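Local coordinates for Alr4995 protein (Nostoc sp., PDB 6LRF), which acts as an arginine dihydrolase and, as a bifunctional enzyme, also as an ornithine cyclodeaminase, the two activities probably residing in separate parts of the chain, at residues V528-T538 with H556-I564; Y15-M25 with T253-A261. All coordinates share one frame; numbering follows the deposited sequence.

Contact 1 of 2, residues V528-T538 with H556-I564; sequences VHDIEQNMMGT and HHLKVINTI
Val560 is a knob in a hole formed by Val528, Ile531, Glu532 and Met536. It joins two helices of the C-terminal Rossmann-fold region. Helix 524-536, which follows strand 519-523 of the parallel sheet, is crossed by helix 554-567 at 103°. Their local axes come within 9.5 Å.

The apolar packing centres on Val560. Its CG1 lies 3.6 Å from Ile531 CG2, while its CG2 is turned to Glu532, 3.8 Å from CA. Met536, a selenomethionine, brings CG against the same CG2 branch. Val528 CG1 packs beside Ile561 CG1 at 3.8 Å. That methyl also makes a CH-pi contact over one face of the His557 ring, 3.6 Å from its centroid.

The polar contacts gather on the buried carboxylate of Glu532. With CG anti to N (chi1 -168°) and the chain extended, it reaches past Val560 toward His556 and His557. His557 ND1 donates to Glu532 OE1 over 3.0 Å in a nearly straight bond (175°). The oxygen lies in the ring plane, but the donor comes from above the carboxylate plane. OE1 also accepts from Leu540 N. Thr538 OG1 donates to Glu532 OE2 at 2.8 Å, on the anti side. The same hydroxyl accepts from His556 ND1 at 2.9 Å, in that ring's plane. One carboxylate thus ties His557 directly and His556 through Thr538. With an alanine here the carboxylate is gone, which would probably leave His557 ND1 and Leu540 N without their acceptor and the Thr538 hydroxyl freer to turn.

The His529 and His557 rings meet obliquely. His529 binds Ser539 through ND1, and one face of its ring receives His557 CE1 near the rim, close to NE2.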
loop_
_atom_site.group_PDB
_atom_site.type_symbol
_atom_site.label_atom_id
_atom_site.label_comp_id
_atom_site.label_asym_id
_atom_site.label_seq_id
_atom_site.Cartn_x
_atom_site.Cartn_y
_atom_site.Cartn_z
ATOM N N VAL B 528 -3.036 -25.967 -10.335
ATOM C CA VAL B 528 -3.008 -25.738 -11.779
ATOM C C VAL B 528 -1.781 -24.908 -12.185
ATOM O O VAL B 528 -1.132 -25.220 -13.173
ATOM C CB VAL B 528 -4.273 -25.028 -12.311
ATOM C CG1 VAL B 528 -4.159 -24.822 -13.821
ATOM C CG2 VAL B 528 -5.532 -25.840 -12.000
ATOM N N HIS B 529 -1.469 -23.855 -11.433
ATOM C CA HIS B 529 -0.330 -23.002 -11.763
ATOM C C HIS B 529 0.995 -23.744 -11.642
ATOM O O HIS B 529 1.891 -23.551 -12.458
ATOM C CB HIS B 529 -0.310 -21.758 -10.864
ATOM C CG HIS B 529 -1.319 -20.731 -11.252
ATOM N ND1 HIS B 529 -1.016 -19.672 -12.081
ATOM C CD2 HIS B 529 -2.636 -20.618 -10.961
ATOM C CE1 HIS B 529 -2.100 -18.937 -12.260
ATOM N NE2 HIS B 529 -3.098 -19.495 -11.597
ATOM N N ASP B 530 1.125 -24.573 -10.610
ATOM C CA ASP B 530 2.340 -25.355 -10.419
ATOM C C ASP B 530 2.522 -26.319 -11.586
ATOM O O ASP B 530 3.615 -26.445 -12.148
ATOM C CB ASP B 530 2.288 -26.130 -9.109
ATOM C CG ASP B 530 3.428 -27.141 -8.976
ATOM O OD1 ASP B 530 4.605 -26.718 -8.831
ATOM O OD2 ASP B 530 3.139 -28.358 -8.976
ATOM N N ILE B 531 1.438 -26.991 -11.961
ATOM C CA ILE B 531 1.527 -27.947 -13.045
ATOM C C ILE B 531 1.788 -27.201 -14.357
ATOM O O ILE B 531 2.639 -27.610 -15.123
ATOM C CB ILE B 531 0.275 -28.808 -13.113
ATOM C CG1 ILE B 531 0.209 -29.671 -11.847
ATOM C CG2 ILE B 531 0.300 -29.684 -14.358
ATOM C CD1 ILE B 531 -1.054 -30.503 -11.689
ATOM N N GLU B 532 1.115 -26.073 -14.583
ATOM C CA GLU B 532 1.357 -25.292 -15.798
ATOM C C GLU B 532 2.815 -24.839 -15.914
ATOM O O GLU B 532 3.423 -24.954 -16.979
ATOM C CB GLU B 532 0.442 -24.070 -15.858
ATOM C CG GLU B 532 0.447 -23.381 -17.217
ATOM C CD GLU B 532 -0.156 -21.981 -17.184
ATOM O OE1 GLU B 532 -0.841 -21.613 -16.200
ATOM O OE2 GLU B 532 0.085 -21.229 -18.146
ATOM N N GLN B 533 3.369 -24.318 -14.826
ATOM C CA GLN B 533 4.737 -23.814 -14.846
ATOM C C GLN B 533 5.713 -24.928 -15.178
ATOM O O GLN B 533 6.710 -24.707 -15.866
ATOM C CB GLN B 533 5.107 -23.171 -13.510
ATOM C CG GLN B 533 6.624 -23.180 -13.192
ATOM C CD GLN B 533 6.950 -22.742 -11.750
ATOM O OE1 GLN B 533 6.947 -21.552 -11.448
ATOM N NE2 GLN B 533 7.239 -23.703 -10.864
ATOM N N ASN B 534 5.415 -26.131 -14.704
ATOM C CA ASN B 534 6.340 -27.240 -14.866
ATOM C C ASN B 534 6.174 -27.973 -16.194
ATOM O O ASN B 534 7.140 -28.487 -16.735
ATOM C CB ASN B 534 6.199 -28.210 -13.688
ATOM C CG ASN B 534 6.934 -27.717 -12.457
ATOM O OD1 ASN B 534 8.131 -27.952 -12.315
ATOM N ND2 ASN B 534 6.236 -26.988 -11.586
HETATM N N MSE B 535 4.956 -28.011 -16.718
HETATM C CA MSE B 535 4.702 -28.645 -18.004
HETATM C C MSE B 535 5.004 -27.711 -19.171
HETATM O O MSE B 535 5.566 -28.136 -20.177
HETATM C CB MSE B 535 3.251 -29.099 -18.117
HETATM C CG MSE B 535 2.869 -30.343 -17.341
HETATM SE SE MSE B 535 0.987 -30.770 -17.711
HETATM C CE MSE B 535 1.152 -31.051 -19.633
HETATM N N MSE B 536 4.610 -26.446 -19.038
HETATM C CA MSE B 536 4.626 -25.514 -20.158
HETATM C C MSE B 536 5.625 -24.375 -19.996
HETATM O O MSE B 536 5.823 -23.614 -20.935
HETATM C CB MSE B 536 3.242 -24.879 -20.380
HETATM C CG MSE B 536 2.032 -25.773 -20.190
HETATM SE SE MSE B 536 1.781 -26.902 -21.740
HETATM C CE MSE B 536 1.356 -25.568 -23.063
ATOM N N GLY B 537 6.220 -24.228 -18.815
ATOM C CA GLY B 537 7.073 -23.073 -18.542
ATOM C C GLY B 537 6.328 -21.743 -18.458
ATOM O O GLY B 537 6.923 -20.674 -18.625
ATOM N N THR B 538 5.021 -21.799 -18.210
ATOM C CA THR B 538 4.203 -20.588 -18.059
ATOM C C THR B 538 3.272 -20.661 -16.858
ATOM O O THR B 538 3.032 -21.723 -16.294
ATOM C CB THR B 538 3.324 -20.306 -19.314
ATOM O OG1 THR B 538 2.513 -21.453 -19.621
ATOM C CG2 THR B 538 4.186 -19.927 -20.527
ATOM N N HIS B 556 -2.784 -22.208 -22.434
ATOM C CA HIS B 556 -1.912 -23.083 -21.665
ATOM C C HIS B 556 -2.581 -23.520 -20.361
ATOM O O HIS B 556 -2.449 -24.673 -19.934
ATOM C CB HIS B 556 -0.573 -22.394 -21.362
ATOM C CG HIS B 556 0.384 -22.387 -22.519
ATOM N ND1 HIS B 556 1.711 -22.030 -22.388
ATOM C CD2 HIS B 556 0.207 -22.692 -23.828
ATOM C CE1 HIS B 556 2.308 -22.123 -23.562
ATOM N NE2 HIS B 556 1.421 -22.529 -24.453
ATOM N N HIS B 557 -3.296 -22.592 -19.732
ATOM C CA HIS B 557 -3.972 -22.855 -18.458
ATOM C C HIS B 557 -5.106 -23.884 -18.584
ATOM O O HIS B 557 -5.170 -24.863 -17.837
ATOM C CB HIS B 557 -4.520 -21.548 -17.906
ATOM C CG HIS B 557 -4.785 -21.577 -16.435
ATOM N ND1 HIS B 557 -3.774 -21.635 -15.492
ATOM C CD2 HIS B 557 -5.948 -21.554 -15.742
ATOM C CE1 HIS B 557 -4.305 -21.638 -14.282
ATOM N NE2 HIS B 557 -5.620 -21.592 -14.405
ATOM N N LEU B 558 -6.004 -23.637 -19.533
ATOM C CA LEU B 558 -7.106 -24.544 -19.838
ATOM C C LEU B 558 -6.609 -25.894 -20.350
ATOM O O LEU B 558 -7.205 -26.929 -20.031
ATOM C CB LEU B 558 -8.043 -23.911 -20.874
ATOM C CG LEU B 558 -9.241 -23.156 -20.300
ATOM C CD1 LEU B 558 -10.234 -24.150 -19.682
ATOM C CD2 LEU B 558 -8.790 -22.131 -19.265
ATOM N N LYS B 559 -5.529 -25.884 -21.141
ATOM C CA LYS B 559 -4.937 -27.140 -21.609
ATOM C C LYS B 559 -4.523 -28.013 -20.450
ATOM O O LYS B 559 -4.745 -29.222 -20.456
ATOM C CB LYS B 559 -3.715 -26.892 -22.501
ATOM C CG LYS B 559 -2.870 -28.137 -22.711
ATOM C CD LYS B 559 -1.885 -27.982 -23.870
ATOM C CE LYS B 559 -1.296 -29.333 -24.266
ATOM N NZ LYS B 559 -0.680 -29.298 -25.629
ATOM N N VAL B 560 -3.898 -27.404 -19.449
ATOM C CA VAL B 560 -3.443 -28.166 -18.304
ATOM C C VAL B 560 -4.633 -28.759 -17.556
ATOM O O VAL B 560 -4.604 -29.920 -17.147
ATOM C CB VAL B 560 -2.597 -27.294 -17.343
ATOM C CG1 VAL B 560 -2.430 -27.983 -15.983
ATOM C CG2 VAL B 560 -1.240 -26.974 -17.976
ATOM N N ILE B 561 -5.682 -27.961 -17.384
ATOM C CA ILE B 561 -6.849 -28.422 -16.641
ATOM C C ILE B 561 -7.496 -29.581 -17.381
ATOM O O ILE B 561 -7.767 -30.632 -16.793
ATOM C CB ILE B 561 -7.856 -27.288 -16.418
ATOM C CG1 ILE B 561 -7.255 -26.284 -15.410
ATOM C CG2 ILE B 561 -9.195 -27.854 -15.919
ATOM C CD1 ILE B 561 -8.084 -25.015 -15.212
ATOM N N ASN B 562 -7.714 -29.399 -18.679
ATOM C CA ASN B 562 -8.268 -30.464 -19.510
ATOM C C ASN B 562 -7.428 -31.752 -19.509
ATOM O O ASN B 562 -7.957 -32.859 -19.475
ATOM C CB ASN B 562 -8.428 -29.974 -20.951
ATOM C CG ASN B 562 -9.344 -30.859 -21.739
ATOM O OD1 ASN B 562 -10.515 -31.001 -21.384
ATOM N ND2 ASN B 562 -8.826 -31.477 -22.808
ATOM N N THR B 563 -6.113 -31.607 -19.546
ATOM C CA THR B 563 -5.229 -32.770 -19.564
ATOM C C THR B 563 -5.310 -33.563 -18.257
ATOM O O THR B 563 -5.373 -34.798 -18.266
ATOM C CB THR B 563 -3.773 -32.328 -19.848
ATOM O OG1 THR B 563 -3.723 -31.701 -21.133
ATOM C CG2 THR B 563 -2.824 -33.508 -19.835
ATOM N N ILE B 564 -5.307 -32.869 -17.123
ATOM C CA ILE B 564 -5.419 -33.566 -15.841
ATOM C C ILE B 564 -6.797 -34.237 -15.720
ATOM O O ILE B 564 -6.892 -35.372 -15.266
ATOM C CB ILE B 564 -5.175 -32.618 -14.633
ATOM C CG1 ILE B 564 -3.820 -31.902 -14.770
ATOM C CG2 ILE B 564 -5.187 -33.402 -13.319
ATOM C CD1 ILE B 564 -2.631 -32.851 -14.963
#

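Contact 2 of 2, residues Y15-M25 with T253-A261; sequences YDVDYVINPWM and TEFLKAGGA
Tyr15 and Asn22 each donate a side-chain hydrogen bond to a backbone carbonyl of segment 253-261. Tyr15 OH meets Glu254 O at 2.9 Å, in the carbonyl plane and on a lone pair. Its CG is anti to N (chi1 172°), which carries the ring across to the short, weakly bonded helix 253-256. Phe255 puts CE1 over the centre of one ring face. The two rings are tilted by 40°, so the pair is oblique. At the edge of the Tyr15 ring sits Ala258 CB.

Asn22 ND2 reaches Ala258 O over 3.0 Å. The bond is almost straight, and the donor is tilted from the carbonyl plane. Met25, a selenomethionine with an extended chain, lays CE 3.7 Å from Ala258 CB. Val17 CG2 approaches the same methyl more loosely. A CA-H...O contact adds to this, with Met25 CA 3.4 Å from Lys257 O. Trp24 CB lies 3.6 Å from Gly259 CA.

Turns and a local salt bridge help set these groups in place. Gly259, with positive phi, is the C-prime residue of a Schellman motif: Gly260 N binds Phe255 O at 3.1 Å, and Gly259 N bonds weakly to Leu256 O. A CB on Gly259 would also clash with Asn22 OD1. That oxygen bonds weakly to Trp24 N and Met25 N, which probably helps to hold the amide with ND2 toward Ala258 O. Lys257 NZ and Glu254 OE2 form a salt bridge of 2.9 Å.

Farther out, Glu254 OE1 pairs with Arg36, and the Trp24 ring meets Trp479 of the second subunit edge-to-face. The contact thus closes the loop between strand 6-9 and helix 34-49 onto segment 253-261, and Tyr15, Glu254 and Phe255 all touch Ala37 of that helix.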
loop_
_atom_site.group_PDB
_atom_site.type_symbol
_atom_site.label_atom_id
_atom_site.label_comp_id
_atom_site.label_asym_id
_atom_site.label_seq_id
_atom_site.Cartn_x
_atom_site.Cartn_y
_atom_site.Cartn_z
ATOM N N TYR B 15 41.338 -5.413 -36.490
ATOM C CA TYR B 15 40.296 -5.563 -35.498
ATOM C C TYR B 15 40.318 -4.365 -34.565
ATOM O O TYR B 15 41.379 -3.825 -34.241
ATOM C CB TYR B 15 40.466 -6.868 -34.720
ATOM C CG TYR B 15 39.529 -7.026 -33.536
ATOM C CD1 TYR B 15 38.174 -7.296 -33.721
ATOM C CD2 TYR B 15 40.004 -6.919 -32.231
ATOM C CE1 TYR B 15 37.318 -7.446 -32.635
ATOM C CE2 TYR B 15 39.157 -7.072 -31.140
ATOM C CZ TYR B 15 37.815 -7.333 -31.347
ATOM O OH TYR B 15 36.978 -7.486 -30.261
ATOM N N ASP B 16 39.125 -3.967 -34.149
ATOM C CA ASP B 16 38.922 -2.812 -33.296
ATOM C C ASP B 16 37.467 -2.870 -32.842
ATOM O O ASP B 16 36.690 -3.682 -33.355
ATOM C CB ASP B 16 39.226 -1.516 -34.063
ATOM C CG ASP B 16 39.327 -0.290 -33.156
ATOM O OD1 ASP B 16 39.816 -0.420 -32.005
ATOM O OD2 ASP B 16 38.929 0.810 -33.609
ATOM N N VAL B 17 37.091 -2.037 -31.879
ATOM C CA VAL B 17 35.679 -1.795 -31.645
ATOM C C VAL B 17 35.374 -0.397 -32.198
ATOM O O VAL B 17 35.589 0.613 -31.529
ATOM C CB VAL B 17 35.313 -1.935 -30.155
ATOM C CG1 VAL B 17 33.828 -1.698 -29.946
ATOM C CG2 VAL B 17 35.694 -3.321 -29.647
ATOM N N ASP B 18 34.916 -0.358 -33.448
ATOM C CA ASP B 18 34.643 0.887 -34.169
ATOM C C ASP B 18 33.312 1.543 -33.806
ATOM O O ASP B 18 33.165 2.765 -33.890
ATOM C CB ASP B 18 34.637 0.639 -35.682
ATOM C CG ASP B 18 36.021 0.378 -36.248
ATOM O OD1 ASP B 18 37.017 0.833 -35.638
ATOM O OD2 ASP B 18 36.106 -0.266 -37.325
ATOM N N TYR B 19 32.340 0.710 -33.444
ATOM C CA TYR B 19 30.946 1.111 -33.312
ATOM C C TYR B 19 30.290 0.258 -32.245
ATOM O O TYR B 19 30.978 -0.499 -31.554
ATOM C CB TYR B 19 30.212 0.949 -34.647
ATOM C CG TYR B 19 30.633 -0.298 -35.408
ATOM C CD1 TYR B 19 30.222 -1.564 -35.000
ATOM C CD2 TYR B 19 31.458 -0.207 -36.522
ATOM C CE1 TYR B 19 30.619 -2.701 -35.685
ATOM C CE2 TYR B 19 31.855 -1.336 -37.215
ATOM C CZ TYR B 19 31.434 -2.578 -36.793
ATOM O OH TYR B 19 31.835 -3.697 -37.485
ATOM N N VAL B 20 28.968 0.372 -32.114
ATOM C CA VAL B 20 28.207 -0.482 -31.202
ATOM C C VAL B 20 26.961 -1.036 -31.921
ATOM O O VAL B 20 26.118 -0.274 -32.418
ATOM C CB VAL B 20 27.792 0.273 -29.892
ATOM C CG1 VAL B 20 27.199 -0.692 -28.868
ATOM C CG2 VAL B 20 28.983 1.011 -29.277
ATOM N N ILE B 21 26.878 -2.368 -31.996
ATOM C CA ILE B 21 25.735 -3.060 -32.597
ATOM C C ILE B 21 25.265 -4.232 -31.735
ATOM O O ILE B 21 24.291 -4.896 -32.076
ATOM C CB ILE B 21 26.051 -3.594 -34.027
ATOM C CG1 ILE B 21 27.254 -4.545 -33.997
ATOM C CG2 ILE B 21 26.254 -2.447 -35.009
ATOM C CD1 ILE B 21 27.471 -5.328 -35.293
ATOM N N ASN B 22 25.976 -4.504 -30.641
ATOM C CA ASN B 22 25.500 -5.438 -29.618
ATOM C C ASN B 22 25.913 -4.941 -28.220
ATOM O O ASN B 22 26.850 -4.150 -28.101
ATOM C CB ASN B 22 25.997 -6.876 -29.896
ATOM C CG ASN B 22 27.491 -7.067 -29.653
ATOM O OD1 ASN B 22 27.968 -6.937 -28.530
ATOM N ND2 ASN B 22 28.225 -7.442 -30.706
ATOM N N PRO B 23 25.204 -5.384 -27.159
ATOM C CA PRO B 23 25.434 -4.817 -25.818
ATOM C C PRO B 23 26.849 -5.008 -25.259
ATOM O O PRO B 23 27.289 -4.194 -24.451
ATOM C CB PRO B 23 24.410 -5.559 -24.938
ATOM C CG PRO B 23 24.062 -6.801 -25.706
ATOM C CD PRO B 23 24.101 -6.362 -27.145
ATOM N N TRP B 24 27.552 -6.058 -25.670
ATOM C CA TRP B 24 28.908 -6.285 -25.178
ATOM C C TRP B 24 29.903 -5.235 -25.689
ATOM O O TRP B 24 30.996 -5.083 -25.132
ATOM C CB TRP B 24 29.390 -7.670 -25.577
ATOM C CG TRP B 24 28.582 -8.786 -25.020
ATOM C CD1 TRP B 24 27.497 -9.380 -25.595
ATOM C CD2 TRP B 24 28.804 -9.465 -23.777
ATOM N NE1 TRP B 24 27.026 -10.386 -24.785
ATOM C CE2 TRP B 24 27.810 -10.460 -23.663
ATOM C CE3 TRP B 24 29.743 -9.326 -22.748
ATOM C CZ2 TRP B 24 27.726 -11.312 -22.559
ATOM C CZ3 TRP B 24 29.663 -10.175 -21.650
ATOM C CH2 TRP B 24 28.659 -11.152 -21.564
HETATM N N MSE B 25 29.527 -4.532 -26.758
HETATM C CA MSE B 25 30.370 -3.488 -27.354
HETATM C C MSE B 25 30.231 -2.145 -26.658
HETATM O O MSE B 25 30.973 -1.210 -26.953
HETATM C CB MSE B 25 30.037 -3.295 -28.835
HETATM C CG MSE B 25 30.656 -4.326 -29.775
HETATM SE SE MSE B 25 30.203 -3.981 -31.659
HETATM C CE MSE B 25 31.106 -5.530 -32.478
ATOM N N THR B 253 39.701 -12.558 -24.030
ATOM C CA THR B 253 38.999 -11.422 -23.426
ATOM C C THR B 253 38.921 -10.199 -24.339
ATOM O O THR B 253 37.981 -9.412 -24.248
ATOM C CB THR B 253 39.664 -10.995 -22.089
ATOM O OG1 THR B 253 41.024 -10.597 -22.323
ATOM C CG2 THR B 253 39.627 -12.145 -21.071
ATOM N N GLU B 254 39.900 -10.043 -25.225
ATOM C CA GLU B 254 39.914 -8.899 -26.138
ATOM C C GLU B 254 38.805 -9.000 -27.187
ATOM O O GLU B 254 38.412 -8.002 -27.793
ATOM C CB GLU B 254 41.276 -8.782 -26.828
ATOM C CG GLU B 254 41.683 -7.360 -27.156
ATOM C CD GLU B 254 41.764 -6.474 -25.917
ATOM O OE1 GLU B 254 42.027 -6.999 -24.808
ATOM O OE2 GLU B 254 41.563 -5.246 -26.057
ATOM N N PHE B 255 38.300 -10.207 -27.412
ATOM C CA PHE B 255 37.235 -10.362 -28.391
ATOM C C PHE B 255 35.893 -10.400 -27.686
ATOM O O PHE B 255 34.862 -10.107 -28.300
ATOM C CB PHE B 255 37.459 -11.607 -29.253
ATOM C CG PHE B 255 38.649 -11.489 -30.153
ATOM C CD1 PHE B 255 38.565 -10.772 -31.340
ATOM C CD2 PHE B 255 39.867 -12.055 -29.794
ATOM C CE1 PHE B 255 39.677 -10.643 -32.174
ATOM C CE2 PHE B 255 40.979 -11.924 -30.620
ATOM C CZ PHE B 255 40.879 -11.217 -31.812
ATOM N N LEU B 256 35.910 -10.719 -26.390
ATOM C CA LEU B 256 34.692 -10.621 -25.584
ATOM C C LEU B 256 34.217 -9.173 -25.548
ATOM O O LEU B 256 33.054 -8.914 -25.268
ATOM C CB LEU B 256 34.911 -11.143 -24.161
ATOM C CG LEU B 256 34.299 -12.505 -23.806
ATOM C CD1 LEU B 256 35.131 -13.641 -24.374
ATOM C CD2 LEU B 256 34.103 -12.676 -22.293
ATOM N N LYS B 257 35.123 -8.238 -25.848
ATOM C CA LYS B 257 34.799 -6.807 -25.917
ATOM C C LYS B 257 33.910 -6.446 -27.103
ATOM O O LYS B 257 33.182 -5.447 -27.050
ATOM C CB LYS B 257 36.073 -5.967 -25.990
ATOM C CG LYS B 257 36.972 -6.057 -24.768
ATOM C CD LYS B 257 38.170 -5.137 -24.939
ATOM C CE LYS B 257 39.066 -5.140 -23.713
ATOM N NZ LYS B 257 40.097 -4.065 -23.798
ATOM N N ALA B 258 33.981 -7.236 -28.176
ATOM C CA ALA B 258 33.114 -7.023 -29.334
ATOM C C ALA B 258 31.928 -7.985 -29.317
ATOM O O ALA B 258 31.093 -7.965 -30.216
ATOM C CB ALA B 258 33.896 -7.174 -30.623
ATOM N N GLY B 259 31.875 -8.836 -28.299
ATOM C CA GLY B 259 30.758 -9.741 -28.116
ATOM C C GLY B 259 30.927 -11.106 -28.764
ATOM O O GLY B 259 29.929 -11.769 -29.079
ATOM N N GLY B 260 32.175 -11.533 -28.959
ATOM C CA GLY B 260 32.454 -12.855 -29.503
ATOM C C GLY B 260 33.613 -13.568 -28.833
ATOM O O GLY B 260 34.429 -12.945 -28.166
ATOM N N ALA B 261 33.681 -14.887 -28.985
ATOM C CA ALA B 261 34.803 -15.648 -28.432
ATOM C C ALA B 261 35.246 -16.742 -29.403
ATOM O O ALA B 261 35.263 -16.530 -30.619
ATOM C CB ALA B 261 34.442 -16.251 -27.071
#

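Contacts 1 and 2 are separate. Their centres lie 41 Å apart and their nearest atoms about 23 Å apart. Along the chain they come in series, contact 2 first. Contact 2 joins the N-terminal loop to a part of the GME-type hydrolase region and lies near a second subunit. Contact 1 belongs to the Rossmann-fold region, which is probably tied to the cyclodeaminase activity. Yet contact 1 also reaches the hydrolase region: Thr538 and His556 touch Ser190 and Arg194 of helix 190-199. The protein was crystallised unliganded, so neither contact is placed here against a bound substrate or cofactor.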